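Local coordinates for extracellular solute-binding protein, family 7 (Colwellia psychrerythraea, PDB 4PET), which binds pyruvate together with a calcium ion and probably serves as the periplasmic solute receptor of a TRAP transporter, at residues G61-R66 with K259-A264; A52-E57 with K266-D271; D46-M51 with L241-N246. One frame throughout, in Å; residues are numbered along the deposited sequence.

The three contacts lie close together in one lobe: helix 255-290 meets strand 63-68 in interaction 1 and helix 44-58 in interaction 2, while helix 44-58 meets strand 240-246 in interaction 3. Interactions 1 and 2 have centres about 8 Å apart, as have 2 and 3; 1 and 3 are about 11 Å apart. Selenomethionine M51 of interaction 3 touches both others: its SE lies 3.7 Å from I65 CD1 of interaction 1, and its CB 3.7 Å from A268 CB of interaction 2. Interactions 1 and 2 border the second subunit. Interaction 3 comes nearest the ligand: L241 touches pyruvate, and the side chain of A47 is about 12 Å from it.

Interaction 1 of 3, residues G61-R66 with K259-A264; sequences GRLTIR and KILTVA
L63, I65 and L261 make the apolar part of this contact, between a strand and a helix. Residues alternate in direction along a strand, so L63 and I65, two positions apart, both turn their side chains toward the helix. L261 answers with a single methyl, CD1, which lies 4.1 Å from I65 CD1 and 4.4 Å from L63 CD2. Its CG stands anti to the backbone N (chi1 178°), which carries the branched end forward from the flank of the helix to the strand. I65 and L261 cross at about a right angle, and their meeting is one of methyl ends, not of whole chains. Branched aliphatic residues suit these places: they fill a buried layer and ask for no polar partner. W31 and M90 also touch L261, continuing the same layer over strands 29-35 and 90-93.

The charged part lies just before the strand. R62 reaches across toward the helix and brings NH2 to 4.4 Å from I260 CD1, a loose contact with the guanidinium tilted against the methyl. What holds this group is polar: NH1 forms a salt bridge to D256 and NE is hydrogen-bonded to S59 O, so an arginine can tie the turn after helix 44-58 to helix 255-290. R62 also packs on R62 of the second subunit, and I260 on M58 of that subunit.

Backbone bonds keep the helix regular, with V263 N 2.8 Å from K259 O, while the strand is paired with Y29, W31 and L33. Helix 255-290 thus packs against the mixed sheet at its outer strand 63-68, in an alpha/beta lobe whose strand order 2-1-3-5-4 is that of type II periplasmic binding proteins.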
ATOM      1  N   GLY A  61       7.088 -18.966  21.160  1.00 24.55           N
ATOM      2  CA  GLY A  61       8.497 -19.262  21.391  1.00 28.05           C
ATOM      3  C   GLY A  61       9.076 -20.458  20.646  1.00 29.90           C
ATOM      4  O   GLY A  61      10.258 -20.784  20.799  1.00 29.70           O
ATOM      5  N   ARG A  62       8.261 -21.138  19.850  1.00 20.46           N
ATOM      6  CA  ARG A  62       8.736 -22.318  19.109  1.00 23.53           C
ATOM      7  C   ARG A  62       9.642 -21.956  17.943  1.00 25.58           C
ATOM      8  O   ARG A  62      10.486 -22.757  17.539  1.00 22.81           O
ATOM      9  CB  ARG A  62       7.576 -23.148  18.575  1.00 20.94           C
ATOM     10  CG  ARG A  62       6.784 -23.879  19.636  1.00 22.08           C
ATOM     11  CD  ARG A  62       5.624 -24.616  18.979  1.00 34.85           C
ATOM     12  NE  ARG A  62       4.607 -23.675  18.517  1.00 34.68           N
ATOM     13  CZ  ARG A  62       3.798 -23.885  17.482  1.00 33.96           C
ATOM     14  NH1 ARG A  62       3.893 -24.999  16.780  1.00 24.93           N
ATOM     15  NH2 ARG A  62       2.899 -22.968  17.138  1.00 34.84           N
ATOM     16  N   LEU A  63       9.451 -20.776  17.366  1.00 21.73           N
ATOM     17  CA  LEU A  63      10.425 -20.261  16.412  1.00 20.28           C
ATOM     18  C   LEU A  63      10.917 -18.888  16.848  1.00 24.39           C
ATOM     19  O   LEU A  63      10.132 -17.950  16.917  1.00 20.97           O
ATOM     20  CB  LEU A  63       9.839 -20.185  14.994  1.00 21.14           C
ATOM     21  CG  LEU A  63      10.737 -19.620  13.901  1.00 19.89           C
ATOM     22  CD1 LEU A  63      12.043 -20.419  13.751  1.00 23.14           C
ATOM     23  CD2 LEU A  63      10.011 -19.564  12.575  1.00 20.02           C
ATOM     24  N   THR A  64      12.209 -18.789  17.157  1.00 19.89           N
ATOM     25  CA  THR A  64      12.812 -17.495  17.417  1.00 22.66           C
ATOM     26  C   THR A  64      13.982 -17.171  16.460  1.00 28.82           C
ATOM     27  O   THR A  64      14.803 -18.037  16.085  1.00 24.72           O
ATOM     28  CB  THR A  64      13.300 -17.392  18.848  1.00 23.09           C
ATOM     29  OG1 THR A  64      14.413 -18.243  19.015  1.00 32.17           O
ATOM     30  CG2 THR A  64      12.193 -17.792  19.836  1.00 28.50           C
ATOM     31  N   ILE A  65      14.049 -15.903  16.086  1.00 19.74           N
ATOM     32  CA  ILE A  65      14.981 -15.450  15.079  1.00 17.43           C
ATOM     33  C   ILE A  65      15.873 -14.320  15.655  1.00 18.17           C
ATOM     34  O   ILE A  65      15.397 -13.204  15.918  1.00 18.75           O
ATOM     35  CB  ILE A  65      14.231 -14.989  13.844  1.00 17.82           C
ATOM     36  CG1 ILE A  65      13.274 -16.082  13.323  1.00 18.51           C
ATOM     37  CG2 ILE A  65      15.183 -14.621  12.747  1.00 20.81           C
ATOM     38  CD1 ILE A  65      12.179 -15.549  12.505  1.00 20.64           C
ATOM     39  N   ARG A  66      17.150 -14.636  15.872  1.00 17.20           N
ATOM     40  CA  ARG A  66      18.133 -13.620  16.216  1.00 16.95           C
ATOM     41  C   ARG A  66      18.509 -12.818  14.984  1.00 25.82           C
ATOM     42  O   ARG A  66      18.729 -13.370  13.910  1.00 24.18           O
ATOM     43  CB  ARG A  66      19.394 -14.248  16.814  1.00 28.52           C
ATOM     44  CG  ARG A  66      20.386 -13.197  17.355  1.00 35.96           C
ATOM     45  CD  ARG A  66      21.762 -13.428  16.787  1.00 41.96           C
ATOM     46  NE  ARG A  66      22.271 -14.686  17.264  1.00 36.20           N
ATOM     47  CZ  ARG A  66      23.351 -15.309  16.802  1.00 40.94           C
ATOM     48  NH1 ARG A  66      24.064 -14.802  15.822  1.00 41.53           N
ATOM     49  NH2 ARG A  66      23.719 -16.464  17.347  1.00 40.74           N
ATOM     50  N   LYS A 259       3.882 -21.322   7.958  1.00 21.39           N
ATOM     51  CA  LYS A 259       2.879 -20.310   7.645  1.00 22.98           C
ATOM     52  C   LYS A 259       3.066 -19.058   8.506  1.00 25.41           C
ATOM     53  O   LYS A 259       2.902 -17.925   8.034  1.00 19.10           O
ATOM     54  CB  LYS A 259       1.464 -20.875   7.841  1.00 18.71           C
ATOM     55  CG  LYS A 259       0.398 -19.990   7.273  1.00 25.01           C
ATOM     56  CD  LYS A 259       0.500 -19.989   5.757  1.00 25.87           C
ATOM     57  CE  LYS A 259      -0.426 -18.953   5.152  1.00 34.02           C
ATOM     58  NZ  LYS A 259      -0.475 -18.980   3.658  1.00 36.89           N
ATOM     59  N   ILE A 260       3.396 -19.271   9.771  1.00 20.54           N
ATOM     60  CA  ILE A 260       3.590 -18.161  10.691  1.00 19.23           C
ATOM     61  C   ILE A 260       4.708 -17.261  10.142  1.00 15.41           C
ATOM     62  O   ILE A 260       4.586 -16.050  10.105  1.00 17.77           O
ATOM     63  CB  ILE A 260       3.897 -18.687  12.106  1.00 26.37           C
ATOM     64  CG1 ILE A 260       2.587 -19.121  12.766  1.00 18.23           C
ATOM     65  CG2 ILE A 260       4.616 -17.631  12.977  1.00 21.01           C
ATOM     66  CD1 ILE A 260       2.709 -19.691  14.150  1.00 23.74           C
ATOM     67  N   LEU A 261       5.793 -17.900   9.701  1.00 16.72           N
ATOM     68  CA  LEU A 261       6.928 -17.211   9.158  1.00 16.52           C
ATOM     69  C   LEU A 261       6.494 -16.414   7.936  1.00 14.19           C
ATOM     70  O   LEU A 261       6.738 -15.213   7.870  1.00 17.48           O
ATOM     71  CB  LEU A 261       8.039 -18.219   8.830  1.00 16.91           C
ATOM     72  CG  LEU A 261       9.303 -17.620   8.204  1.00 22.58           C
ATOM     73  CD1 LEU A 261      10.056 -16.755   9.237  1.00 25.35           C
ATOM     74  CD2 LEU A 261      10.195 -18.690   7.640  1.00 22.09           C
ATOM     75  N   THR A 262       5.846 -17.045   6.958  1.00 15.16           N
ATOM     76  CA  THR A 262       5.523 -16.321   5.720  1.00 13.85           C
ATOM     77  C   THR A 262       4.497 -15.209   5.933  1.00 15.33           C
ATOM     78  O   THR A 262       4.596 -14.130   5.328  1.00 16.46           O
ATOM     79  CB  THR A 262       5.084 -17.281   4.591  1.00 21.63           C
ATOM     80  OG1 THR A 262       3.949 -18.021   5.014  1.00 22.89           O
ATOM     81  CG2 THR A 262       6.173 -18.247   4.305  1.00 24.09           C
ATOM     82  N   VAL A 263       3.523 -15.430   6.819  1.00 17.96           N
ATOM     83  CA  VAL A 263       2.568 -14.356   7.106  1.00 15.93           C
ATOM     84  C   VAL A 263       3.275 -13.220   7.883  1.00 20.85           C
ATOM     85  O   VAL A 263       3.009 -12.037   7.628  1.00 15.80           O
ATOM     86  CB  VAL A 263       1.295 -14.859   7.842  1.00 20.01           C
ATOM     87  CG1 VAL A 263       0.390 -13.681   8.228  1.00 22.81           C
ATOM     88  CG2 VAL A 263       0.461 -15.835   6.946  1.00 15.42           C
ATOM     89  N   ALA A 264       4.179 -13.554   8.818  1.00 20.14           N
ATOM     90  CA  ALA A 264       4.918 -12.483   9.549  1.00 18.15           C
ATOM     91  C   ALA A 264       5.720 -11.616   8.582  1.00 19.83           C
ATOM     92  O   ALA A 264       5.779 -10.397   8.747  1.00 18.70           O
ATOM     93  CB  ALA A 264       5.835 -13.055  10.614  1.00 17.06           C
TER

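Interaction 2 of 3, residues A52-E57 with K266-D271; sequences AKMVKE and KAAAYD
M54, a selenomethionine in this structure, reaches from helix 44-58 to A267 and A268 on helix 255-290 and is the one residue of its segment that does so. Its CG lies anti to the carbonyl carbon (chi1 -77°) and the chain runs on extended to SE, then bends at the last torsion, chi3 -94°. That bend turns the terminal methyl onto the neighbouring helix instead of past it. The long, unbranched and flexible chain suits the place, because it spans the gap between the two backbones, whose nearest CA atoms, M54 CA and A268 CA, are 8.5 Å apart, and lays its end on the small alanines.

A267 receives the heavy atom: its CB is 3.9 Å from M54 SE and 4.2 Å from M54 CE. This is an ordinary apolar contact with a large, polarisable atom. A268 receives the methyl. M54 CE is 3.4 Å from A268 CB, closer than carbons usually come, and 3.5 Å from A268 N, so the methyl is pressed against both side chain and backbone. Alanines suit both places because their short methyls let the selenomethionine end come so close.

Each helix keeps its own backbone bonding, E57 N being 2.9 Å from K53 O and D271 N 3.0 Å from A267 O. The side chains that meet between the helices are all apolar. A264, one turn before A268, also touches M54 and V55.

Near the subunit interface, M54 and A267 both pack on V263 of the second subunit, while K266 and D271 exchange salt bridges with D271 and K266 of that subunit. On the side of the sheet, V55 turns to L63 and I65. Helices 44-58 and 255-290 pack against each other and both touch strand 63-68, with the second subunit close by.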
ATOM      1  N   ALA A  52      10.537 -10.678  13.447  1.00 20.51           N
ATOM      2  CA  ALA A  52      10.997 -11.601  14.470  1.00 21.73           C
ATOM      3  C   ALA A  52      10.120 -11.628  15.710  1.00 18.49           C
ATOM      4  O   ALA A  52       9.946 -12.685  16.328  1.00 18.06           O
ATOM      5  CB  ALA A  52      12.418 -11.248  14.877  1.00 27.88           C
ATOM      6  N   LYS A  53       9.622 -10.470  16.133  1.00 17.20           N
ATOM      7  CA  LYS A  53       8.771 -10.419  17.307  1.00 16.14           C
ATOM      8  C   LYS A  53       7.439 -11.109  17.010  1.00 18.87           C
ATOM      9  O   LYS A  53       6.956 -11.898  17.807  1.00 20.93           O
ATOM     10  CB  LYS A  53       8.546  -8.960  17.764  1.00 14.94           C
ATOM     11  CG  LYS A  53       7.713  -8.869  19.014  1.00 29.56           C
ATOM     12  CD  LYS A  53       7.812  -7.478  19.626  1.00 34.85           C
ATOM     13  CE  LYS A  53       6.988  -7.344  20.903  1.00 38.93           C
ATOM     14  NZ  LYS A  53       7.077  -5.942  21.415  1.00 52.21           N
HETATM   15  N   MSE A  54       6.868 -10.832  15.844  1.00 20.16           N
HETATM   16  CA  MSE A  54       5.593 -11.422  15.473  1.00 16.40           C
HETATM   17  C   MSE A  54       5.715 -12.939  15.433  1.00 19.43           C
HETATM   18  O   MSE A  54       4.809 -13.636  15.856  1.00 21.25           O
HETATM   19  CB  MSE A  54       5.168 -10.949  14.084  1.00 19.62           C
HETATM   20  CG  MSE A  54       4.631  -9.593  14.046  1.00 28.38           C
HETATM   21 SE   MSE A  54       3.977  -9.328  12.294  0.82 29.53          SE
HETATM   22  CE  MSE A  54       5.448  -8.519  11.440  1.00 27.73           C
ATOM     23  N   VAL A  55       6.836 -13.442  14.901  1.00 21.51           N
ATOM     24  CA  VAL A  55       7.066 -14.875  14.817  1.00 18.07           C
ATOM     25  C   VAL A  55       7.197 -15.506  16.216  1.00 17.68           C
ATOM     26  O   VAL A  55       6.601 -16.536  16.507  1.00 22.74           O
ATOM     27  CB  VAL A  55       8.317 -15.218  13.989  1.00 20.81           C
ATOM     28  CG1 VAL A  55       8.663 -16.688  14.165  1.00 18.62           C
ATOM     29  CG2 VAL A  55       8.104 -14.887  12.522  1.00 18.72           C
ATOM     30  N   LYS A  56       7.973 -14.880  17.083  1.00 16.99           N
ATOM     31  CA  LYS A  56       8.135 -15.355  18.438  1.00 18.68           C
ATOM     32  C   LYS A  56       6.805 -15.431  19.172  1.00 23.40           C
ATOM     33  O   LYS A  56       6.474 -16.460  19.780  1.00 21.24           O
ATOM     34  CB  LYS A  56       9.118 -14.444  19.186  1.00 21.10           C
ATOM     35  CG  LYS A  56       9.419 -14.856  20.639  1.00 29.56           C
ATOM     36  CD  LYS A  56      10.489 -13.947  21.246  1.00 37.68           C
ATOM     37  CE  LYS A  56      10.966 -14.471  22.603  1.00 45.82           C
ATOM     38  NZ  LYS A  56       9.905 -14.366  23.633  1.00 53.61           N
ATOM     39  N   GLU A  57       6.016 -14.366  19.072  1.00 19.27           N
ATOM     40  CA  GLU A  57       4.732 -14.319  19.771  1.00 17.25           C
ATOM     41  C   GLU A  57       3.692 -15.293  19.200  1.00 17.31           C
ATOM     42  O   GLU A  57       3.060 -16.036  19.941  1.00 22.35           O
ATOM     43  CB  GLU A  57       4.202 -12.875  19.740  1.00 20.63           C
ATOM     44  CG  GLU A  57       5.085 -11.942  20.565  1.00 27.21           C
ATOM     45  CD  GLU A  57       4.711 -10.466  20.478  1.00 39.39           C
ATOM     46  OE1 GLU A  57       4.032 -10.059  19.520  1.00 38.27           O
ATOM     47  OE2 GLU A  57       5.128  -9.711  21.375  1.00 49.77           O
ATOM     48  N   LYS A 266       5.107 -11.095   5.362  1.00 17.12           N
ATOM     49  CA  LYS A 266       4.158 -10.268   4.601  1.00 16.47           C
ATOM     50  C   LYS A 266       3.674  -9.029   5.406  1.00 12.98           C
ATOM     51  O   LYS A 266       3.675  -7.899   4.914  1.00 13.33           O
ATOM     52  CB  LYS A 266       2.962 -11.114   4.154  1.00 20.39           C
ATOM     53  CG  LYS A 266       1.783 -10.274   3.678  1.00 18.51           C
ATOM     54  CD  LYS A 266       0.703 -11.169   3.134  1.00 20.79           C
ATOM     55  CE  LYS A 266       1.117 -11.847   1.850  1.00 25.88           C
ATOM     56  NZ  LYS A 266       0.008 -12.698   1.316  1.00 27.78           N
ATOM     57  N   ALA A 267       3.234  -9.275   6.633  1.00 14.82           N
ATOM     58  CA  ALA A 267       2.753  -8.203   7.502  1.00 16.35           C
ATOM     59  C   ALA A 267       3.860  -7.197   7.769  1.00 19.46           C
ATOM     60  O   ALA A 267       3.632  -5.999   7.649  1.00 16.86           O
ATOM     61  CB  ALA A 267       2.248  -8.781   8.798  1.00 13.64           C
ATOM     62  N   ALA A 268       5.069  -7.672   8.096  1.00 16.85           N
ATOM     63  CA  ALA A 268       6.174  -6.739   8.400  1.00 17.62           C
ATOM     64  C   ALA A 268       6.503  -5.914   7.178  1.00 17.72           C
ATOM     65  O   ALA A 268       6.824  -4.754   7.281  1.00 15.15           O
ATOM     66  CB  ALA A 268       7.447  -7.502   8.904  1.00 20.61           C
ATOM     67  N   ALA A 269       6.473  -6.535   6.003  1.00 16.58           N
ATOM     68  CA  ALA A 269       6.806  -5.848   4.771  1.00 16.21           C
ATOM     69  C   ALA A 269       5.767  -4.768   4.408  1.00 17.03           C
ATOM     70  O   ALA A 269       6.124  -3.659   4.025  1.00 16.46           O
ATOM     71  CB  ALA A 269       6.925  -6.848   3.623  1.00 20.72           C
ATOM     72  N   TYR A 270       4.482  -5.099   4.500  1.00 12.95           N
ATOM     73  CA  TYR A 270       3.469  -4.110   4.238  1.00 16.43           C
ATOM     74  C   TYR A 270       3.576  -2.947   5.223  1.00 19.04           C
ATOM     75  O   TYR A 270       3.526  -1.802   4.819  1.00 18.41           O
ATOM     76  CB  TYR A 270       2.106  -4.746   4.382  1.00 21.94           C
ATOM     77  CG  TYR A 270       1.564  -5.419   3.133  1.00 19.55           C
ATOM     78  CD1 TYR A 270       1.317  -4.681   1.980  1.00 17.98           C
ATOM     79  CD2 TYR A 270       1.231  -6.762   3.144  1.00 19.71           C
ATOM     80  CE1 TYR A 270       0.754  -5.267   0.863  1.00 23.05           C
ATOM     81  CE2 TYR A 270       0.633  -7.366   2.032  1.00 24.79           C
ATOM     82  CZ  TYR A 270       0.402  -6.615   0.905  1.00 25.17           C
ATOM     83  OH  TYR A 270      -0.197  -7.206  -0.175  1.00 21.36           O
ATOM     84  N   ASP A 271       3.688  -3.243   6.515  1.00 15.43           N
ATOM     85  CA  ASP A 271       3.821  -2.189   7.517  1.00 18.06           C
ATOM     86  C   ASP A 271       5.024  -1.310   7.243  1.00 17.60           C
ATOM     87  O   ASP A 271       4.986  -0.124   7.536  1.00 17.34           O
ATOM     88  CB  ASP A 271       3.999  -2.754   8.911  1.00 21.31           C
ATOM     89  CG  ASP A 271       2.683  -3.090   9.595  1.00 36.51           C
ATOM     90  OD1 ASP A 271       1.605  -2.548   9.235  1.00 42.03           O
ATOM     91  OD2 ASP A 271       2.738  -3.911  10.532  1.00 37.02           O
TER

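Interaction 3 of 3, residues D46-M51 with L241-N246; sequences DATKNM and LQFMVN
F243 places its ring against M51 and T48 with CG anti to the carbonyl carbon (chi1 -75°), while M51, a selenomethionine here, sends CG anti to its backbone N (chi1 -177°) and then bends twice, folding its methyl back to the ring. The motif is a helix packed on a sheet: helix 44-58, the crossover of a beta-alpha-beta unit between parallel strands 29-35 and 63-68, lies over strand 240-246, the two short axes 11.0 Å apart at 42°.

The M51 side chain and the ring run past each other in opposite directions. F243 CZ lies 3.9 Å from M51 CB, and F243 CE1 is 3.9 Å from M51 CE, so the flexible chain lies obliquely against the CZ-CE1 side of the ring. T48 adds its methyl obliquely, CG2 4.2 Å from F243 CE1; its hydroxyl, turned elsewhere, is hydrogen-bonded to E35 and G45. H92 and M265 also touch the phenylalanine. With an alanine here in place of the ring, a gap would probably open between helix and strand, leaving the M51 methyl without its partner and free to turn.

L241, two residues earlier, touches the bound pyruvate. At the ring's edge, near its plane, F243 CZ faces A47 O at 4.0 Å, an oxygen that already accepts a bond from M51 N.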
ATOM      1  N   ASP A  46      13.617  -1.932  11.629  1.00 24.42           N
ATOM      2  CA  ASP A  46      12.328  -2.144  12.329  1.00 23.24           C
ATOM      3  C   ASP A  46      11.544  -3.309  11.691  1.00 18.75           C
ATOM      4  O   ASP A  46      10.927  -4.115  12.392  1.00 23.09           O
ATOM      5  CB  ASP A  46      11.475  -0.853  12.364  1.00 15.45           C
ATOM      6  CG  ASP A  46      12.065   0.234  13.253  1.00 18.02           C
ATOM      7  OD1 ASP A  46      12.621  -0.081  14.316  1.00 26.38           O
ATOM      8  OD2 ASP A  46      12.048   1.406  12.844  1.00 26.63           O
ATOM      9  N   ALA A  47      11.612  -3.436  10.367  1.00 15.47           N
ATOM     10  CA  ALA A  47      10.891  -4.522   9.672  1.00 15.28           C
ATOM     11  C   ALA A  47      11.354  -5.916  10.088  1.00 18.89           C
ATOM     12  O   ALA A  47      10.544  -6.820  10.225  1.00 20.65           O
ATOM     13  CB  ALA A  47      11.010  -4.368   8.159  1.00 18.78           C
ATOM     14  N   THR A  48      12.664  -6.087  10.244  1.00 17.08           N
ATOM     15  CA  THR A  48      13.218  -7.345  10.720  1.00 17.64           C
ATOM     16  C   THR A  48      12.846  -7.635  12.178  1.00 13.71           C
ATOM     17  O   THR A  48      12.429  -8.745  12.530  1.00 18.41           O
ATOM     18  CB  THR A  48      14.776  -7.386  10.512  1.00 14.13           C
ATOM     19  OG1 THR A  48      15.406  -6.218  11.075  1.00 14.31           O
ATOM     20  CG2 THR A  48      15.126  -7.469   9.032  1.00 15.88           C
ATOM     21  N   LYS A  49      12.991  -6.637  13.033  1.00 18.37           N
ATOM     22  CA  LYS A  49      12.654  -6.804  14.437  1.00 16.92           C
ATOM     23  C   LYS A  49      11.150  -7.112  14.566  1.00 15.91           C
ATOM     24  O   LYS A  49      10.762  -8.002  15.289  1.00 18.22           O
ATOM     25  CB  LYS A  49      13.014  -5.526  15.208  1.00 20.06           C
ATOM     26  CG  LYS A  49      14.489  -5.318  15.478  1.00 23.35           C
ATOM     27  CD  LYS A  49      14.707  -3.916  16.149  1.00 31.80           C
ATOM     28  CE  LYS A  49      16.164  -3.489  16.282  1.00 37.97           C
ATOM     29  NZ  LYS A  49      16.895  -3.269  14.980  1.00 34.42           N
ATOM     30  N   ASN A  50      10.321  -6.323  13.887  1.00 15.41           N
ATOM     31  CA  ASN A  50       8.876  -6.525  13.864  1.00 17.06           C
ATOM     32  C   ASN A  50       8.537  -7.954  13.410  1.00 17.71           C
ATOM     33  O   ASN A  50       7.687  -8.623  13.995  1.00 18.30           O
ATOM     34  CB  ASN A  50       8.217  -5.498  12.921  1.00 16.35           C
ATOM     35  CG  ASN A  50       8.280  -4.076  13.461  1.00 23.93           C
ATOM     36  OD1 ASN A  50       8.638  -3.851  14.624  1.00 28.03           O
ATOM     37  ND2 ASN A  50       7.908  -3.109  12.622  1.00 25.99           N
HETATM   38  N   MSE A  51       9.236  -8.421  12.384  1.00 20.58           N
HETATM   39  CA  MSE A  51       8.987  -9.746  11.835  1.00 14.34           C
HETATM   40  C   MSE A  51       9.333 -10.784  12.900  1.00 19.18           C
HETATM   41  O   MSE A  51       8.507 -11.625  13.275  1.00 16.35           O
HETATM   42  CB  MSE A  51       9.776  -9.934  10.546  1.00 16.63           C
HETATM   43  CG  MSE A  51       9.536 -11.278   9.846  1.00 18.62           C
HETATM   44 SE   MSE A  51      10.578 -12.758  10.665  0.85 17.50          SE
HETATM   45  CE  MSE A  51      12.415 -12.149  10.340  1.00 18.34           C
ATOM     46  N   LEU A 241      12.191  -3.994  -0.547  1.00 15.21           N
ATOM     47  CA  LEU A 241      13.326  -4.781  -0.071  1.00 17.18           C
ATOM     48  C   LEU A 241      12.996  -6.276  -0.148  1.00 19.82           C
ATOM     49  O   LEU A 241      11.963  -6.680  -0.694  1.00 17.58           O
ATOM     50  CB  LEU A 241      13.733  -4.370   1.346  1.00 16.63           C
ATOM     51  CG  LEU A 241      13.999  -2.863   1.497  1.00 15.00           C
ATOM     52  CD1 LEU A 241      14.267  -2.494   2.948  1.00 22.42           C
ATOM     53  CD2 LEU A 241      15.168  -2.408   0.638  1.00 18.88           C
ATOM     54  N   GLN A 242      13.894  -7.087   0.404  1.00 17.44           N
ATOM     55  CA  GLN A 242      13.798  -8.524   0.275  1.00 19.81           C
ATOM     56  C   GLN A 242      14.051  -9.211   1.604  1.00 16.86           C
ATOM     57  O   GLN A 242      15.018  -8.872   2.288  1.00 21.84           O
ATOM     58  CB  GLN A 242      14.921  -8.906  -0.701  1.00 23.00           C
ATOM     59  CG  GLN A 242      15.400 -10.239  -0.628  1.00 27.36           C
ATOM     60  CD  GLN A 242      16.493 -10.460  -1.653  1.00 23.18           C
ATOM     61  OE1 GLN A 242      17.603  -9.919  -1.554  1.00 18.60           O
ATOM     62  NE2 GLN A 242      16.175 -11.248  -2.656  1.00 21.41           N
ATOM     63  N   PHE A 243      13.204 -10.178   1.971  1.00 15.31           N
ATOM     64  CA  PHE A 243      13.605 -11.214   2.908  1.00 12.62           C
ATOM     65  C   PHE A 243      14.032 -12.391   2.052  1.00 21.58           C
ATOM     66  O   PHE A 243      13.415 -12.672   0.992  1.00 20.98           O
ATOM     67  CB  PHE A 243      12.458 -11.736   3.793  1.00 13.27           C
ATOM     68  CG  PHE A 243      12.014 -10.803   4.908  1.00 16.30           C
ATOM     69  CD1 PHE A 243      12.733 -10.722   6.083  1.00 17.39           C
ATOM     70  CD2 PHE A 243      10.840 -10.062   4.792  1.00 15.03           C
ATOM     71  CE1 PHE A 243      12.339  -9.911   7.115  1.00 16.21           C
ATOM     72  CE2 PHE A 243      10.432  -9.230   5.825  1.00 15.59           C
ATOM     73  CZ  PHE A 243      11.209  -9.145   6.991  1.00 15.07           C
HETATM   74  N   MSE A 244      15.050 -13.102   2.529  1.00 18.52           N
HETATM   75  CA  MSE A 244      15.478 -14.362   1.923  1.00 15.70           C
HETATM   76  C   MSE A 244      15.462 -15.458   2.981  1.00 21.08           C
HETATM   77  O   MSE A 244      15.830 -15.239   4.127  1.00 18.63           O
HETATM   78  CB  MSE A 244      16.899 -14.257   1.343  1.00 20.98           C
HETATM   79  CG  MSE A 244      16.942 -13.505   0.020  1.00 16.55           C
HETATM   80 SE   MSE A 244      18.665 -13.420  -0.817  0.86 17.04          SE
HETATM   81  CE  MSE A 244      19.526 -12.230   0.504  1.00 19.15           C
ATOM     82  N   VAL A 245      15.024 -16.643   2.582  1.00 18.36           N
ATOM     83  CA  VAL A 245      15.003 -17.768   3.488  1.00 16.16           C
ATOM     84  C   VAL A 245      15.645 -18.960   2.799  1.00 18.83           C
ATOM     85  O   VAL A 245      15.340 -19.270   1.652  1.00 19.58           O
ATOM     86  CB  VAL A 245      13.567 -18.162   3.845  1.00 16.11           C
ATOM     87  CG1 VAL A 245      13.578 -19.324   4.845  1.00 15.37           C
ATOM     88  CG2 VAL A 245      12.816 -17.001   4.412  1.00 20.37           C
ATOM     89  N   ASN A 246      16.545 -19.620   3.501  1.00 20.39           N
ATOM     90  CA  ASN A 246      17.143 -20.833   2.987  1.00 20.96           C
ATOM     91  C   ASN A 246      16.083 -21.933   2.893  1.00 18.68           C
ATOM     92  O   ASN A 246      15.453 -22.265   3.889  1.00 22.35           O
ATOM     93  CB  ASN A 246      18.285 -21.261   3.910  1.00 18.50           C
ATOM     94  CG  ASN A 246      18.905 -22.558   3.478  1.00 21.46           C
ATOM     95  OD1 ASN A 246      18.457 -23.630   3.881  1.00 23.19           O
ATOM     96  ND2 ASN A 246      19.948 -22.470   2.633  1.00 22.34           N
TER